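Long-range contact in DNA-entry nuclease (Competence-specific nuclease) (Streptococcus agalactiae ILRI112, PDB 4QGO), which probably cleaves DNA, and perhaps RNA, without sequence specificity, as a nuclease of the beta-beta-alpha (His-Me finger) type linked to virulence: residues R62-R75 and V164-Y178. The protein carries 1 engineered substitution. Numbering follows the deposited sequence. Where two conformers were deposited one is given.
Sequences RPSTANAMLDRTIR and VDQNKRVRYRVTPLY. With SO4 (sulfate ion), chain C.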
# COMPACT_ATOMS: atom_id res chain seq x y z
N ARG A 62 9.07 -6.62 10.46
CA ARG A 62 8.68 -5.76 9.34
C ARG A 62 7.17 -5.57 9.34
O ARG A 62 6.43 -6.50 9.67
CB ARG A 62 9.07 -6.40 8.00
CG ARG A 62 10.53 -6.81 7.90
CD ARG A 62 10.82 -7.52 6.59
NE ARG A 62 10.00 -8.69 6.37
CZ ARG A 62 10.17 -9.58 5.39
NH1 ARG A 62 11.15 -9.44 4.51
NH2 ARG A 62 9.35 -10.62 5.31
N PRO A 63 6.70 -4.38 8.95
CA PRO A 63 5.24 -4.20 8.79
C PRO A 63 4.64 -5.26 7.88
O PRO A 63 5.17 -5.56 6.81
CB PRO A 63 5.13 -2.81 8.16
CG PRO A 63 6.32 -2.09 8.71
CD PRO A 63 7.43 -3.12 8.73
N SER A 64 3.55 -5.86 8.35
CA SER A 64 2.93 -6.97 7.65
C SER A 64 1.44 -6.69 7.49
O SER A 64 1.01 -5.54 7.54
CB SER A 64 3.21 -8.26 8.43
OG SER A 64 2.85 -9.41 7.67
N THR A 65 0.65 -7.73 7.30
CA THR A 65 -0.78 -7.59 6.99
C THR A 65 -1.52 -6.64 7.92
O THR A 65 -1.53 -6.82 9.14
CB THR A 65 -1.46 -8.97 7.06
OG1 THR A 65 -0.66 -9.92 6.34
CG2 THR A 65 -2.84 -8.93 6.44
N ALA A 66 -2.13 -5.62 7.32
CA ALA A 66 -2.97 -4.67 8.03
C ALA A 66 -4.41 -4.84 7.59
O ALA A 66 -4.70 -5.00 6.40
CB ALA A 66 -2.51 -3.23 7.74
N ASN A 67 -5.31 -4.78 8.55
CA ASN A 67 -6.74 -4.93 8.28
C ASN A 67 -7.55 -3.82 8.90
O ASN A 67 -7.20 -3.28 9.94
CB ASN A 67 -7.24 -6.26 8.83
CG ASN A 67 -6.97 -7.41 7.90
OD1 ASN A 67 -7.61 -7.55 6.86
ND2 ASN A 67 -6.03 -8.27 8.27
N ALA A 68 -8.67 -3.50 8.26
CA ALA A 68 -9.58 -2.49 8.79
C ALA A 68 -11.00 -2.74 8.36
O ALA A 68 -11.25 -3.39 7.34
CB ALA A 68 -9.15 -1.10 8.34
N MET A 69 -11.93 -2.26 9.18
CA MET A 69 -13.30 -2.03 8.76
C MET A 69 -13.51 -0.55 8.90
O MET A 69 -13.39 -0.01 10.00
CB MET A 69 -14.31 -2.80 9.62
CG MET A 69 -15.76 -2.41 9.33
SD MET A 69 -16.30 -2.85 7.65
CE MET A 69 -16.27 -4.62 7.76
N LEU A 70 -13.77 0.09 7.78
CA LEU A 70 -13.80 1.54 7.70
C LEU A 70 -15.22 2.05 7.57
O LEU A 70 -16.02 1.52 6.81
CB LEU A 70 -12.98 2.02 6.50
CG LEU A 70 -11.51 1.60 6.43
CD1 LEU A 70 -10.89 2.02 5.09
CD2 LEU A 70 -10.71 2.19 7.58
N ASP A 71 -15.52 3.12 8.31
CA ASP A 71 -16.76 3.84 8.14
C ASP A 71 -16.58 5.26 8.69
O ASP A 71 -15.48 5.63 9.12
CB ASP A 71 -17.97 3.11 8.77
CG ASP A 71 -17.87 2.96 10.28
OD1 ASP A 71 -17.29 3.84 10.96
OD2 ASP A 71 -18.39 1.96 10.81
N ARG A 72 -17.65 6.04 8.67
CA ARG A 72 -17.53 7.44 9.06
C ARG A 72 -17.17 7.67 10.51
O ARG A 72 -16.78 8.78 10.88
CB ARG A 72 -18.79 8.22 8.69
CG ARG A 72 -18.86 8.55 7.21
CD ARG A 72 -19.96 9.53 6.91
NE ARG A 72 -19.44 10.89 6.73
CZ ARG A 72 -19.99 11.79 5.92
NH1 ARG A 72 -21.06 11.48 5.21
NH2 ARG A 72 -19.46 13.00 5.82
N THR A 73 -17.31 6.64 11.35
CA THR A 73 -16.96 6.80 12.77
C THR A 73 -15.45 6.90 13.03
O THR A 73 -15.05 7.38 14.09
CB THR A 73 -17.55 5.70 13.68
OG1 THR A 73 -16.88 4.45 13.44
CG2 THR A 73 -19.06 5.54 13.44
N ILE A 74 -14.62 6.44 12.09
CA ILE A 74 -13.18 6.54 12.28
C ILE A 74 -12.47 7.36 11.19
O ILE A 74 -11.27 7.58 11.26
CB ILE A 74 -12.50 5.16 12.45
CG1 ILE A 74 -12.63 4.30 11.20
CG2 ILE A 74 -13.07 4.44 13.67
CD1 ILE A 74 -11.79 3.03 11.26
N ARG A 75 -13.25 7.82 10.21
CA ARG A 75 -12.78 8.73 9.19
C ARG A 75 -12.25 10.01 9.81
O ARG A 75 -12.86 10.57 10.73
CB ARG A 75 -13.95 9.03 8.25
CG ARG A 75 -13.64 10.00 7.12
CD ARG A 75 -12.93 9.35 5.93
NE ARG A 75 -12.99 10.28 4.80
CZ ARG A 75 -12.14 11.27 4.58
NH1 ARG A 75 -11.09 11.46 5.37
NH2 ARG A 75 -12.33 12.07 3.54
N VAL A 164 -16.34 5.79 1.68
CA VAL A 164 -16.67 6.06 3.07
C VAL A 164 -17.44 7.37 3.17
O VAL A 164 -18.38 7.49 3.98
CB VAL A 164 -15.40 6.11 3.96
CG1 VAL A 164 -15.71 6.71 5.33
CG2 VAL A 164 -14.80 4.71 4.10
N ASP A 165 -17.09 8.34 2.33
CA ASP A 165 -17.73 9.66 2.38
C ASP A 165 -19.16 9.61 1.84
O ASP A 165 -19.94 10.55 2.04
CB ASP A 165 -16.85 10.69 1.67
CG ASP A 165 -15.61 11.04 2.47
OD1 ASP A 165 -15.55 10.64 3.65
OD2 ASP A 165 -14.69 11.71 1.94
N GLN A 166 -19.47 8.53 1.13
CA GLN A 166 -20.83 8.27 0.66
C GLN A 166 -21.56 7.33 1.62
O GLN A 166 -22.55 6.70 1.25
CB GLN A 166 -20.80 7.64 -0.74
CG GLN A 166 -20.32 8.56 -1.84
CD GLN A 166 -20.15 7.84 -3.16
OE1 GLN A 166 -19.94 6.62 -3.19
NE2 GLN A 166 -20.25 8.58 -4.26
N ASN A 167 -21.04 7.24 2.84
CA ASN A 167 -21.65 6.44 3.91
C ASN A 167 -21.57 4.93 3.70
O ASN A 167 -22.41 4.18 4.20
CB ASN A 167 -23.10 6.87 4.17
CG ASN A 167 -23.21 8.33 4.53
OD1 ASN A 167 -22.46 8.83 5.37
ND2 ASN A 167 -24.13 9.04 3.88
N LYS A 168 -20.55 4.48 2.98
CA LYS A 168 -20.34 3.05 2.79
C LYS A 168 -19.46 2.48 3.90
O LYS A 168 -18.65 3.20 4.50
CB LYS A 168 -19.73 2.76 1.43
CG LYS A 168 -20.61 3.26 0.29
CD LYS A 168 -20.12 2.76 -1.05
CE LYS A 168 -20.89 3.43 -2.18
NZ LYS A 168 -22.36 3.23 -2.04
N ARG A 169 -19.65 1.20 4.19
CA ARG A 169 -18.79 0.44 5.08
C ARG A 169 -17.79 -0.32 4.21
O ARG A 169 -18.19 -1.07 3.32
CB ARG A 169 -19.60 -0.57 5.89
CG ARG A 169 -20.47 0.05 6.98
CD ARG A 169 -19.81 -0.09 8.34
NE ARG A 169 -19.80 -1.47 8.80
CZ ARG A 169 -19.28 -1.87 9.96
NH1 ARG A 169 -18.67 -1.01 10.78
NH2 ARG A 169 -19.33 -3.15 10.28
N VAL A 170 -16.51 -0.10 4.45
CA VAL A 170 -15.49 -0.70 3.59
C VAL A 170 -14.54 -1.58 4.38
O VAL A 170 -13.83 -1.11 5.27
CB VAL A 170 -14.69 0.38 2.82
CG1 VAL A 170 -13.69 -0.30 1.89
CG2 VAL A 170 -15.64 1.25 2.00
N ARG A 171 -14.55 -2.87 4.07
CA ARG A 171 -13.57 -3.81 4.61
C ARG A 171 -12.30 -3.67 3.76
O ARG A 171 -12.37 -3.62 2.54
CB ARG A 171 -14.14 -5.23 4.57
CG ARG A 171 -13.24 -6.31 5.12
CD ARG A 171 -13.08 -6.26 6.65
NE ARG A 171 -12.30 -7.43 7.05
CZ ARG A 171 -10.97 -7.50 7.01
NH1 ARG A 171 -10.25 -6.43 6.67
NH2 ARG A 171 -10.36 -8.62 7.34
N TYR A 172 -11.14 -3.57 4.41
CA TYR A 172 -9.90 -3.12 3.76
C TYR A 172 -8.74 -3.93 4.30
O TYR A 172 -8.64 -4.17 5.51
CB TYR A 172 -9.71 -1.64 4.11
CG TYR A 172 -8.64 -0.84 3.37
CD1 TYR A 172 -8.51 -0.92 1.98
CD2 TYR A 172 -7.83 0.06 4.05
CE1 TYR A 172 -7.55 -0.15 1.32
CE2 TYR A 172 -6.88 0.83 3.39
CZ TYR A 172 -6.75 0.73 2.03
OH TYR A 172 -5.81 1.49 1.36
N ARG A 173 -7.85 -4.36 3.41
CA ARG A 173 -6.68 -5.13 3.80
C ARG A 173 -5.48 -4.69 2.97
O ARG A 173 -5.55 -4.68 1.74
CB ARG A 173 -6.93 -6.64 3.64
CG ARG A 173 -5.77 -7.55 4.10
CD ARG A 173 -6.23 -9.00 4.27
NE ARG A 173 -6.79 -9.57 3.04
CZ ARG A 173 -7.73 -10.51 3.00
NH1 ARG A 173 -8.25 -11.01 4.13
NH2 ARG A 173 -8.17 -10.96 1.83
N VAL A 174 -4.41 -4.31 3.65
CA VAL A 174 -3.20 -3.82 2.99
C VAL A 174 -2.01 -4.66 3.46
O VAL A 174 -1.74 -4.76 4.65
CB VAL A 174 -2.95 -2.34 3.32
CG1 VAL A 174 -1.65 -1.88 2.69
CG2 VAL A 174 -4.13 -1.48 2.82
N THR A 175 -1.32 -5.27 2.50
CA THR A 175 -0.25 -6.20 2.83
C THR A 175 1.00 -5.85 2.04
O THR A 175 1.01 -5.96 0.82
CB THR A 175 -0.64 -7.64 2.50
OG1 THR A 175 -1.92 -7.95 3.09
CG2 THR A 175 0.40 -8.62 3.03
N PRO A 176 2.06 -5.41 2.73
CA PRO A 176 3.35 -5.26 2.03
C PRO A 176 3.82 -6.62 1.54
O PRO A 176 3.79 -7.60 2.30
CB PRO A 176 4.29 -4.74 3.12
CG PRO A 176 3.37 -4.19 4.21
CD PRO A 176 2.15 -5.07 4.16
N LEU A 177 4.23 -6.69 0.27
CA LEU A 177 4.75 -7.94 -0.30
C LEU A 177 6.27 -7.90 -0.33
O LEU A 177 6.86 -6.98 -0.91
CB LEU A 177 4.18 -8.17 -1.71
CG LEU A 177 2.66 -8.16 -1.84
CD1 LEU A 177 2.26 -8.47 -3.27
CD2 LEU A 177 2.02 -9.14 -0.86
N TYR A 178 6.90 -8.87 0.33
CA TYR A 178 8.37 -8.99 0.39
C TYR A 178 8.81 -10.18 -0.46
O TYR A 178 8.11 -11.19 -0.54
CB TYR A 178 8.86 -9.17 1.83
CG TYR A 178 8.46 -8.03 2.76
CD1 TYR A 178 9.23 -6.88 2.85
CD2 TYR A 178 7.32 -8.12 3.55
CE1 TYR A 178 8.87 -5.84 3.69
CE2 TYR A 178 6.96 -7.09 4.40
CZ TYR A 178 7.73 -5.95 4.46
OH TYR A 178 7.37 -4.93 5.30
S SO4 C . -7.31 -11.60 7.57
O1 SO4 C . -5.93 -11.16 7.41
O2 SO4 C . -7.64 -11.70 8.98
O3 SO4 C . -7.51 -12.91 6.95
O4 SO4 C . -8.21 -10.64 6.95
O HOH W 1 -19.29 5.18 6.20
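Arg-171 leaves its backbone with CG anti to N (chi1 -179°) and bends at chi2 (71°), a course that carries its guanidinium along the sheet to Asn-67. There NH1 and NH2 both grip Asn-67 OD1, at 2.9 and 3.0 Å, end-on and in the guanidinium plane, which stands steeply to the amide. Arg-171 NH1 also donates to Ala-68 O at 3.3 Å, from above the carbonyl plane. An amide suits position 67: its carbonyl end accepts two N-H groups while ND2 can donate, here to sulfate O1. Sulfate O4 takes a bond of 2.8 Å from Arg-173 NH1 and a weak one from Arg-171.

Strands 66-70 and 170-177 pair antiparallel within the large sheet. On the face opposite the arginines, Leu-70 CD1 rests 3.8 Å from Tyr-172 CD2, and Leu-70 CB meets Val-164 CG2; small Ala-66 and Ala-68 share this buried side.

Both ends are fastened by arginines. Tyr-178 offers a flat face to the Arg-62 guanidinium (planes 11° apart), a cation-pi stack, while Arg-62 NE pairs with Asp-58; the tyrosine hydroxyl donates to Pro-63 O at 2.7 Å, in the carbonyl plane. Arg-75 grips Asp-165 side-on, NE to OD1 (2.8 Å) and NH2 to OD2 (2.9 Å), and Tyr-77 also bonds OD1. The flexible, apolar Met-69 chain covers one guanidinium face of Arg-169, leaving N-H groups for Asp-71 and Val-49 O.

Though the sulfate is probably a crystallisation additive, this N-H-rich patch, its charge partly offset by Glu-192 bound to Arg-173, might accommodate a nucleic acid phosphate similarly.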